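Local structure of RNase III inhibitor (Mycobacterium tuberculosis, 5M3I) at residues V73-L78 with K82-F87; T54-A59 with G63-G68; G35-G40 with P50-A55. The protein is of unspecified function but adopts the macro domain fold, a mixed beta sheet packed between helices. All blocks are in the same frame, centred on the assembly; numbering follows the deposited sequence.

Contact 1. Residues V73-L78 with K82-F87; sequences VDTGQL and KHIINF
V73 and D74 pair with I84 and H83 in an antiparallel beta hairpin at the edge of the macro domain's mixed sheet. Strand 71-74 is outermost, and strand 83-88 separates it from strand 26-31. V73 and I84 form a hydrogen-bonded pair. V73 N donates to I84 O at 3.0 Å, and I84 N returns a bond to V73 O at 2.9 Å. D74 and H83 are the next, non-hydrogen-bonded pair, with both side chains on one face. The two groups lie side by side, and the carboxylate and ring planes are 83° apart. H83 ND1 reaches D74 OD1 at 3.1 Å, but the N-H points poorly, at 126°, and the bond is weak. Past the strand end, T75 N still donates to K82 O at 2.8 Å, from 43° above the carbonyl plane. The T75 and I84 side chains cross at about a right angle, and T75 CG2 meets I84 CD1 at 3.6 Å. V73 also packs on M52 of helix 50-61. The K82 chain bends back so that CD lies 3.5 Å from Q77 O, while NZ bonds to G80 O. T75 OG1 bonds to P81 O and closes an ST turn by accepting from Q77 N at 3.2 Å.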
loop_
_atom_site.group_PDB
_atom_site.type_symbol
_atom_site.label_atom_id
_atom_site.label_comp_id
_atom_site.label_asym_id
_atom_site.label_seq_id
_atom_site.Cartn_x
_atom_site.Cartn_y
_atom_site.Cartn_z
ATOM N N VAL A 73 -2.267 5.157 8.669
ATOM C CA VAL A 73 -3.129 5.087 9.841
ATOM C C VAL A 73 -2.670 3.938 10.759
ATOM O O VAL A 73 -2.303 2.863 10.285
ATOM C CB VAL A 73 -4.601 4.861 9.414
ATOM C CG1 VAL A 73 -5.512 4.932 10.622
ATOM C CG2 VAL A 73 -5.094 5.908 8.402
ATOM N N ASP A 74 -2.732 4.164 12.070
ATOM C CA ASP A 74 -2.476 3.102 13.060
ATOM C C ASP A 74 -3.717 2.321 13.311
ATOM O O ASP A 74 -4.800 2.887 13.441
ATOM C CB ASP A 74 -1.982 3.706 14.359
ATOM C CG ASP A 74 -0.572 4.236 14.225
ATOM O OD1 ASP A 74 -0.211 4.719 13.103
ATOM O OD2 ASP A 74 0.164 4.136 15.238
ATOM N N THR A 75 -3.579 1.011 13.335
ATOM C CA THR A 75 -4.728 0.137 13.603
ATOM C C THR A 75 -5.100 0.099 15.087
ATOM O O THR A 75 -6.275 -0.085 15.437
ATOM C CB THR A 75 -4.433 -1.321 13.173
ATOM O OG1 THR A 75 -3.423 -1.881 14.018
ATOM C CG2 THR A 75 -3.994 -1.383 11.674
ATOM N N GLY A 76 -4.104 0.240 15.959
ATOM C CA GLY A 76 -4.326 0.080 17.413
ATOM C C GLY A 76 -4.607 -1.343 17.885
ATOM O O GLY A 76 -5.246 -1.536 18.911
ATOM N N GLN A 77 -4.172 -2.323 17.100
ATOM C CA GLN A 77 -4.439 -3.730 17.346
ATOM C C GLN A 77 -3.275 -4.298 18.130
ATOM O O GLN A 77 -2.122 -4.046 17.768
ATOM C CB GLN A 77 -4.549 -4.543 16.051
ATOM C CG GLN A 77 -5.592 -4.102 15.034
ATOM C CD GLN A 77 -7.049 -4.071 15.505
ATOM O OE1 GLN A 77 -7.839 -3.226 15.061
ATOM N NE2 GLN A 77 -7.405 -4.956 16.431
ATOM N N LEU A 78 -3.599 -4.993 19.218
ATOM C CA LEU A 78 -2.635 -5.714 20.030
ATOM C C LEU A 78 -1.996 -6.858 19.251
ATOM O O LEU A 78 -0.771 -7.088 19.355
ATOM C CB LEU A 78 -3.320 -6.216 21.341
ATOM C CG LEU A 78 -2.683 -7.353 22.155
ATOM C CD1 LEU A 78 -1.341 -6.950 22.774
ATOM C CD2 LEU A 78 -3.635 -7.852 23.245
ATOM N N LYS A 82 0.181 -3.168 12.794
ATOM C CA LYS A 82 0.075 -1.896 13.519
ATOM C C LYS A 82 -0.254 -0.731 12.624
ATOM O O LYS A 82 -0.863 0.209 13.082
ATOM C CB LYS A 82 1.390 -1.565 14.274
ATOM C CG LYS A 82 1.938 -2.667 15.195
ATOM C CD LYS A 82 0.972 -3.111 16.305
ATOM C CE LYS A 82 1.645 -4.166 17.222
ATOM N NZ LYS A 82 1.661 -5.514 16.591
ATOM N N HIS A 83 0.145 -0.788 11.343
ATOM C CA HIS A 83 -0.050 0.312 10.403
ATOM C C HIS A 83 -0.675 -0.137 9.092
ATOM O O HIS A 83 -0.321 -1.182 8.550
ATOM C CB HIS A 83 1.280 0.971 10.058
ATOM C CG HIS A 83 2.030 1.469 11.248
ATOM N ND1 HIS A 83 1.679 2.624 11.918
ATOM C CD2 HIS A 83 3.105 0.968 11.896
ATOM C CE1 HIS A 83 2.499 2.808 12.931
ATOM N NE2 HIS A 83 3.376 1.820 12.932
ATOM N N ILE A 84 -1.580 0.682 8.582
ATOM C CA ILE A 84 -2.059 0.569 7.233
ATOM C C ILE A 84 -1.476 1.728 6.468
ATOM O O ILE A 84 -1.719 2.892 6.812
ATOM C CB ILE A 84 -3.611 0.680 7.133
ATOM C CG1 ILE A 84 -4.307 -0.222 8.146
ATOM C CG2 ILE A 84 -4.063 0.392 5.703
ATOM C CD1 ILE A 84 -3.875 -1.657 8.089
ATOM N N ILE A 85 -0.724 1.414 5.417
ATOM C CA ILE A 85 -0.114 2.411 4.549
ATOM C C ILE A 85 -0.928 2.429 3.267
ATOM O O ILE A 85 -0.858 1.511 2.449
ATOM C CB ILE A 85 1.331 2.067 4.262
ATOM C CG1 ILE A 85 2.093 1.900 5.580
ATOM C CG2 ILE A 85 1.961 3.153 3.408
ATOM C CD1 ILE A 85 3.493 1.339 5.427
ATOM N N ASN A 86 -1.730 3.475 3.106
ATOM C CA ASN A 86 -2.559 3.628 1.928
ATOM C C ASN A 86 -1.743 4.313 0.866
ATOM O O ASN A 86 -1.389 5.470 1.001
ATOM C CB ASN A 86 -3.799 4.431 2.249
ATOM C CG ASN A 86 -4.710 3.703 3.218
ATOM O OD1 ASN A 86 -5.425 2.781 2.831
ATOM N ND2 ASN A 86 -4.728 4.143 4.479
ATOM N N PHE A 87 -1.450 3.578 -0.199
ATOM C CA PHE A 87 -0.562 4.017 -1.296
ATOM C C PHE A 87 -1.443 4.458 -2.455
ATOM O O PHE A 87 -2.165 3.641 -3.026
ATOM C CB PHE A 87 0.263 2.797 -1.690
ATOM C CG PHE A 87 1.360 3.042 -2.636
ATOM C CD1 PHE A 87 1.118 3.635 -3.863
ATOM C CD2 PHE A 87 2.634 2.664 -2.316
ATOM C CE1 PHE A 87 2.143 3.855 -4.731
ATOM C CE2 PHE A 87 3.677 2.933 -3.159
ATOM C CZ PHE A 87 3.416 3.487 -4.399
#

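Contact 2. Residues T54-A59 with G63-G68; sequences TAYEKA and GEVTIG
E64 turns CG anti to its carbonyl carbon (chi1 -70°), and V65 sets CG1 anti to the backbone N (chi1 -175°), which leaves CG2 anti to the carbonyl carbon and facing A59. The V65 methyl CG2 rests on A59 CB at 3.8 Å. E64 packs by its near end, with its CB 3.4 Å from A59 O. Beyond CG the E64 chain runs extended alongside the alanine, and OE1 ends 3.6 Å from A59 CB. This is a van der Waals approach of a carboxylate oxygen to a methyl group. The other oxygen, OE2, makes a long and weak ion pair with R62.

A Schellman motif ends helix 50-61 here. G63 is the first residue to leave helical angles, and its phi is positive (74°). That turn swings the chain round so that E64 N donates to A59 O at 2.8 Å. The N-H angle is 157°, and the donor is tilted from the carbonyl plane. The carbonyl of A59 thus gains a partner from beyond the helix end. G63 N is also near A59 O, but its angle is too poor for a bond.

Y56 lies one turn back on the same helix. V65 CG2 approaches its ring obliquely, 4.5 Å from Y56 CD1. The contact is loose, and A59 carries most of the packing on the helix side. The Y56 hydroxyl bonds to N32 O and weakly to G35 N.

Both Y56 and A59 also touch F71 of strand 71-74, and V65 touches P88 of strand 83-88. The helix end and the loop that leaves it are therefore packed against the two hairpin strands at one edge of the sheet.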
loop_
_atom_site.group_PDB
_atom_site.type_symbol
_atom_site.label_atom_id
_atom_site.label_comp_id
_atom_site.label_asym_id
_atom_site.label_seq_id
_atom_site.Cartn_x
_atom_site.Cartn_y
_atom_site.Cartn_z
ATOM N N THR A 54 -12.858 5.840 7.422
ATOM C CA THR A 54 -13.478 7.106 7.806
ATOM C C THR A 54 -12.415 8.181 7.817
ATOM O O THR A 54 -12.680 9.293 7.369
ATOM C CB THR A 54 -14.132 7.034 9.204
ATOM O OG1 THR A 54 -15.077 5.954 9.242
ATOM C CG2 THR A 54 -14.849 8.347 9.564
ATOM N N ALA A 55 -11.219 7.859 8.320
ATOM C CA ALA A 55 -10.133 8.845 8.353
ATOM C C ALA A 55 -9.658 9.198 6.943
ATOM O O ALA A 55 -9.552 10.379 6.598
ATOM C CB ALA A 55 -8.987 8.346 9.202
ATOM N N TYR A 56 -9.418 8.165 6.128
ATOM C CA TYR A 56 -9.100 8.291 4.675
ATOM C C TYR A 56 -10.117 9.114 3.886
ATOM O O TYR A 56 -9.751 9.943 3.059
ATOM C CB TYR A 56 -8.989 6.889 4.052
ATOM C CG TYR A 56 -9.131 6.842 2.564
ATOM C CD1 TYR A 56 -8.060 7.117 1.731
ATOM C CD2 TYR A 56 -10.355 6.536 1.969
ATOM C CE1 TYR A 56 -8.189 7.089 0.348
ATOM C CE2 TYR A 56 -10.484 6.509 0.591
ATOM C CZ TYR A 56 -9.410 6.802 -0.208
ATOM O OH TYR A 56 -9.535 6.773 -1.585
ATOM N N GLU A 57 -11.395 8.876 4.136
ATOM C CA GLU A 57 -12.461 9.611 3.456
ATOM C C GLU A 57 -12.432 11.070 3.837
ATOM O O GLU A 57 -12.577 11.933 2.973
ATOM C CB GLU A 57 -13.833 9.000 3.770
ATOM C CG GLU A 57 -15.007 9.675 3.092
ATOM C CD GLU A 57 -16.333 8.993 3.393
ATOM O OE1 GLU A 57 -16.580 8.673 4.597
ATOM O OE2 GLU A 57 -17.120 8.766 2.433
ATOM N N LYS A 58 -12.237 11.370 5.119
ATOM C CA LYS A 58 -12.121 12.780 5.540
ATOM C C LYS A 58 -10.946 13.466 4.864
ATOM O O LYS A 58 -11.076 14.561 4.334
ATOM C CB LYS A 58 -11.956 12.925 7.049
ATOM C CG LYS A 58 -13.236 12.741 7.838
ATOM C CD LYS A 58 -13.246 13.594 9.104
ATOM C CE LYS A 58 -12.044 13.322 10.010
ATOM N NZ LYS A 58 -11.952 14.335 11.093
ATOM N N ALA A 59 -9.798 12.796 4.881
ATOM C CA ALA A 59 -8.597 13.322 4.265
ATOM C C ALA A 59 -8.758 13.539 2.766
ATOM O O ALA A 59 -8.202 14.500 2.217
ATOM C CB ALA A 59 -7.422 12.421 4.542
ATOM N N GLY A 63 -8.650 17.151 0.391
ATOM C CA GLY A 63 -7.510 17.241 -0.532
ATOM C C GLY A 63 -6.129 16.845 0.034
ATOM O O GLY A 63 -5.083 17.162 -0.562
ATOM N N GLU A 64 -6.110 16.087 1.124
ATOM C CA GLU A 64 -4.853 15.712 1.813
ATOM C C GLU A 64 -4.185 14.455 1.228
ATOM O O GLU A 64 -2.990 14.224 1.445
ATOM C CB GLU A 64 -5.100 15.483 3.321
ATOM C CG GLU A 64 -5.418 16.739 4.123
ATOM C CD GLU A 64 -6.034 16.457 5.506
ATOM O OE1 GLU A 64 -5.923 15.321 6.047
ATOM O OE2 GLU A 64 -6.633 17.406 6.068
ATOM N N VAL A 65 -4.956 13.648 0.497
ATOM C CA VAL A 65 -4.442 12.446 -0.177
ATOM C C VAL A 65 -4.081 12.798 -1.621
ATOM O O VAL A 65 -4.947 13.199 -2.398
ATOM C CB VAL A 65 -5.480 11.313 -0.148
ATOM C CG1 VAL A 65 -4.918 10.028 -0.734
ATOM C CG2 VAL A 65 -5.943 11.057 1.269
ATOM N N THR A 66 -2.817 12.569 -1.985
ATOM C CA THR A 66 -2.277 12.845 -3.283
ATOM C C THR A 66 -1.306 11.774 -3.738
ATOM O O THR A 66 -0.706 11.052 -2.931
ATOM C CB THR A 66 -1.466 14.178 -3.270
ATOM O OG1 THR A 66 -0.558 14.188 -2.159
ATOM C CG2 THR A 66 -2.410 15.386 -3.152
ATOM N N ILE A 67 -1.109 11.697 -5.053
ATOM C CA ILE A 67 -0.059 10.892 -5.639
ATOM C C ILE A 67 1.280 11.280 -5.003
ATOM O O ILE A 67 1.600 12.455 -4.913
ATOM C CB ILE A 67 0.027 11.073 -7.184
ATOM C CG1 ILE A 67 -1.287 10.651 -7.878
ATOM C CG2 ILE A 67 1.202 10.269 -7.771
ATOM C CD1 ILE A 67 -1.859 9.302 -7.462
ATOM N N GLY A 68 2.033 10.290 -4.558
ATOM C CA GLY A 68 3.415 10.459 -4.133
ATOM C C GLY A 68 3.569 10.584 -2.624
ATOM O O GLY A 68 4.668 10.827 -2.135
#

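Contact 3. Residues G35-G40 with P50-A55; sequences GVMGKG and PEMFTA
M37 and F53 are the closest backbone approach here, 7.9 Å from CA to CA, between an irregular loop and the first turns of helix 50-61. Side chains span most of that distance. M37 directs its CB toward the helix and then runs extended, sliding past F53 in the opposite direction. M37 CG comes within 4.0 Å of F53 CD1. The sulfur lies at the edge of the ring, 5.3 Å from M37 SD to the F53 centroid and 81° off the ring normal. This is a Met-aromatic contact of the edge type.

At the far end of the ring, G35 O is 3.7 Å from F53 CZ, and it approaches obliquely. M37 N is also near the ring, 3.9 Å from F53 CE1, and its approach is oblique too.

In this macro domain the loop follows strand 26-31 and leads into helix 40-48, so the contact ties the exit of a central strand to helix 50-61. Helix 40-48 shares in the packing. K46 makes a cation-pi contact with F53, and M37 also touches A42 and K46. N32 ND2 bonds to V36 O and holds the loop backbone.

M52 approaches from the position before F53. CG is anti to the backbone N, and the bend at chi2 (-83°) carries the sulfur to the M37 methyl; a second bend at chi3 (-74°) places CE. M37 CE meets M52 SD at 3.8 Å, and the two methyl groups, M37 CE and M52 CE, are 4.1 Å apart. Both methionine side chains also touch N86 of strand 83-88. M52 packs on F45 of helix 40-48 as well.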
loop_
_atom_site.group_PDB
_atom_site.type_symbol
_atom_site.label_atom_id
_atom_site.label_comp_id
_atom_site.label_asym_id
_atom_site.label_seq_id
_atom_site.Cartn_x
_atom_site.Cartn_y
_atom_site.Cartn_z
ATOM N N GLY A 35 -11.655 9.277 -2.175
ATOM C CA GLY A 35 -12.374 8.851 -0.988
ATOM C C GLY A 35 -13.238 7.617 -1.143
ATOM O O GLY A 35 -14.221 7.453 -0.427
ATOM N N VAL A 36 -12.903 6.764 -2.095
ATOM C CA VAL A 36 -13.737 5.604 -2.405
ATOM C C VAL A 36 -12.909 4.353 -2.430
ATOM O O VAL A 36 -11.948 4.241 -3.190
ATOM C CB VAL A 36 -14.408 5.756 -3.785
ATOM C CG1 VAL A 36 -15.301 4.533 -4.070
ATOM C CG2 VAL A 36 -15.235 7.035 -3.835
ATOM N N MET A 37 -13.280 3.418 -1.582
ATOM C CA MET A 37 -12.690 2.067 -1.552
ATOM C C MET A 37 -13.854 1.106 -1.858
ATOM O O MET A 37 -14.477 0.555 -0.951
ATOM C CB MET A 37 -12.116 1.772 -0.168
ATOM C CG MET A 37 -10.882 2.568 0.208
ATOM S SD MET A 37 -10.120 1.897 1.687
ATOM C CE MET A 37 -9.046 3.257 2.134
ATOM N N GLY A 38 -14.148 0.956 -3.135
ATOM C CA GLY A 38 -15.353 0.272 -3.599
ATOM C C GLY A 38 -15.146 -1.099 -4.207
ATOM O O GLY A 38 -16.085 -1.863 -4.281
ATOM N N LYS A 39 -13.938 -1.446 -4.624
ATOM C CA LYS A 39 -13.686 -2.809 -5.099
ATOM C C LYS A 39 -12.258 -3.245 -4.780
ATOM O O LYS A 39 -11.454 -2.465 -4.299
ATOM C CB LYS A 39 -13.990 -2.918 -6.607
ATOM C CG LYS A 39 -13.051 -2.091 -7.470
ATOM C CD LYS A 39 -13.301 -2.257 -8.961
ATOM C CE LYS A 39 -12.409 -1.278 -9.732
ATOM N NZ LYS A 39 -12.396 -1.523 -11.203
ATOM N N GLY A 40 -11.971 -4.503 -5.084
ATOM C CA GLY A 40 -10.648 -5.059 -4.993
ATOM C C GLY A 40 -10.155 -5.040 -3.562
ATOM O O GLY A 40 -10.937 -5.131 -2.607
ATOM N N PRO A 50 -12.817 -0.112 9.420
ATOM C CA PRO A 50 -13.781 0.966 9.114
ATOM C C PRO A 50 -13.371 2.371 9.591
ATOM O O PRO A 50 -13.702 3.374 8.941
ATOM C CB PRO A 50 -15.063 0.500 9.817
ATOM C CG PRO A 50 -14.595 -0.457 10.888
ATOM C CD PRO A 50 -13.402 -1.152 10.282
ATOM N N GLU A 51 -12.647 2.433 10.704
ATOM C CA GLU A 51 -12.159 3.713 11.264
ATOM C C GLU A 51 -11.091 4.300 10.389
ATOM O O GLU A 51 -11.089 5.504 10.126
ATOM C CB GLU A 51 -11.648 3.528 12.705
ATOM C CG GLU A 51 -12.774 3.112 13.648
ATOM C CD GLU A 51 -12.421 3.234 15.120
ATOM O OE1 GLU A 51 -11.715 2.342 15.640
ATOM O OE2 GLU A 51 -12.881 4.207 15.761
ATOM N N MET A 52 -10.205 3.426 9.916
ATOM C CA MET A 52 -9.211 3.778 8.903
ATOM C C MET A 52 -9.899 4.392 7.695
ATOM O O MET A 52 -9.514 5.488 7.251
ATOM C CB MET A 52 -8.411 2.550 8.490
ATOM C CG MET A 52 -7.338 2.799 7.445
ATOM S SD MET A 52 -7.897 2.821 5.738
ATOM C CE MET A 52 -8.176 1.067 5.471
ATOM N N PHE A 53 -10.948 3.746 7.179
ATOM C CA PHE A 53 -11.653 4.312 6.002
ATOM C C PHE A 53 -12.226 5.688 6.259
ATOM O O PHE A 53 -12.162 6.575 5.388
ATOM C CB PHE A 53 -12.769 3.387 5.484
ATOM C CG PHE A 53 -13.612 4.008 4.411
ATOM C CD1 PHE A 53 -13.157 4.074 3.108
ATOM C CD2 PHE A 53 -14.863 4.563 4.712
ATOM C CE1 PHE A 53 -13.923 4.655 2.112
ATOM C CE2 PHE A 53 -15.645 5.152 3.714
ATOM C CZ PHE A 53 -15.171 5.195 2.403
ATOM N N THR A 54 -12.858 5.840 7.422
ATOM C CA THR A 54 -13.478 7.106 7.806
ATOM C C THR A 54 -12.415 8.181 7.817
ATOM O O THR A 54 -12.680 9.293 7.369
ATOM C CB THR A 54 -14.132 7.034 9.204
ATOM O OG1 THR A 54 -15.077 5.954 9.242
ATOM C CG2 THR A 54 -14.849 8.347 9.564
ATOM N N ALA A 55 -11.219 7.859 8.320
ATOM C CA ALA A 55 -10.133 8.845 8.353
ATOM C C ALA A 55 -9.658 9.198 6.943
ATOM O O ALA A 55 -9.552 10.379 6.598
ATOM C CB ALA A 55 -8.987 8.346 9.202
#

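In the fold
Along the chain contact 3 comes first, contact 2 begins where it ends, and contact 1 follows. All three lie within the macro domain. Contacts 2 and 3 use successive turns of helix 50-61 and share T54 and A55; their centres are 10 Å apart. They touch chiefly round Y56, whose ring meets the M37 methyl and whose hydroxyl lies near the backbone N of G35 and V36. Contact 1 is the edge hairpin, 13 Å from contact 3 and 15 Å from contact 2, centre to centre. It meets contact 3 where N86, V73 and I84 pack on M52, and N86 also on M37. It does not touch contact 2. Helix 50-61 thus links loop 35-40 to the sheet edge.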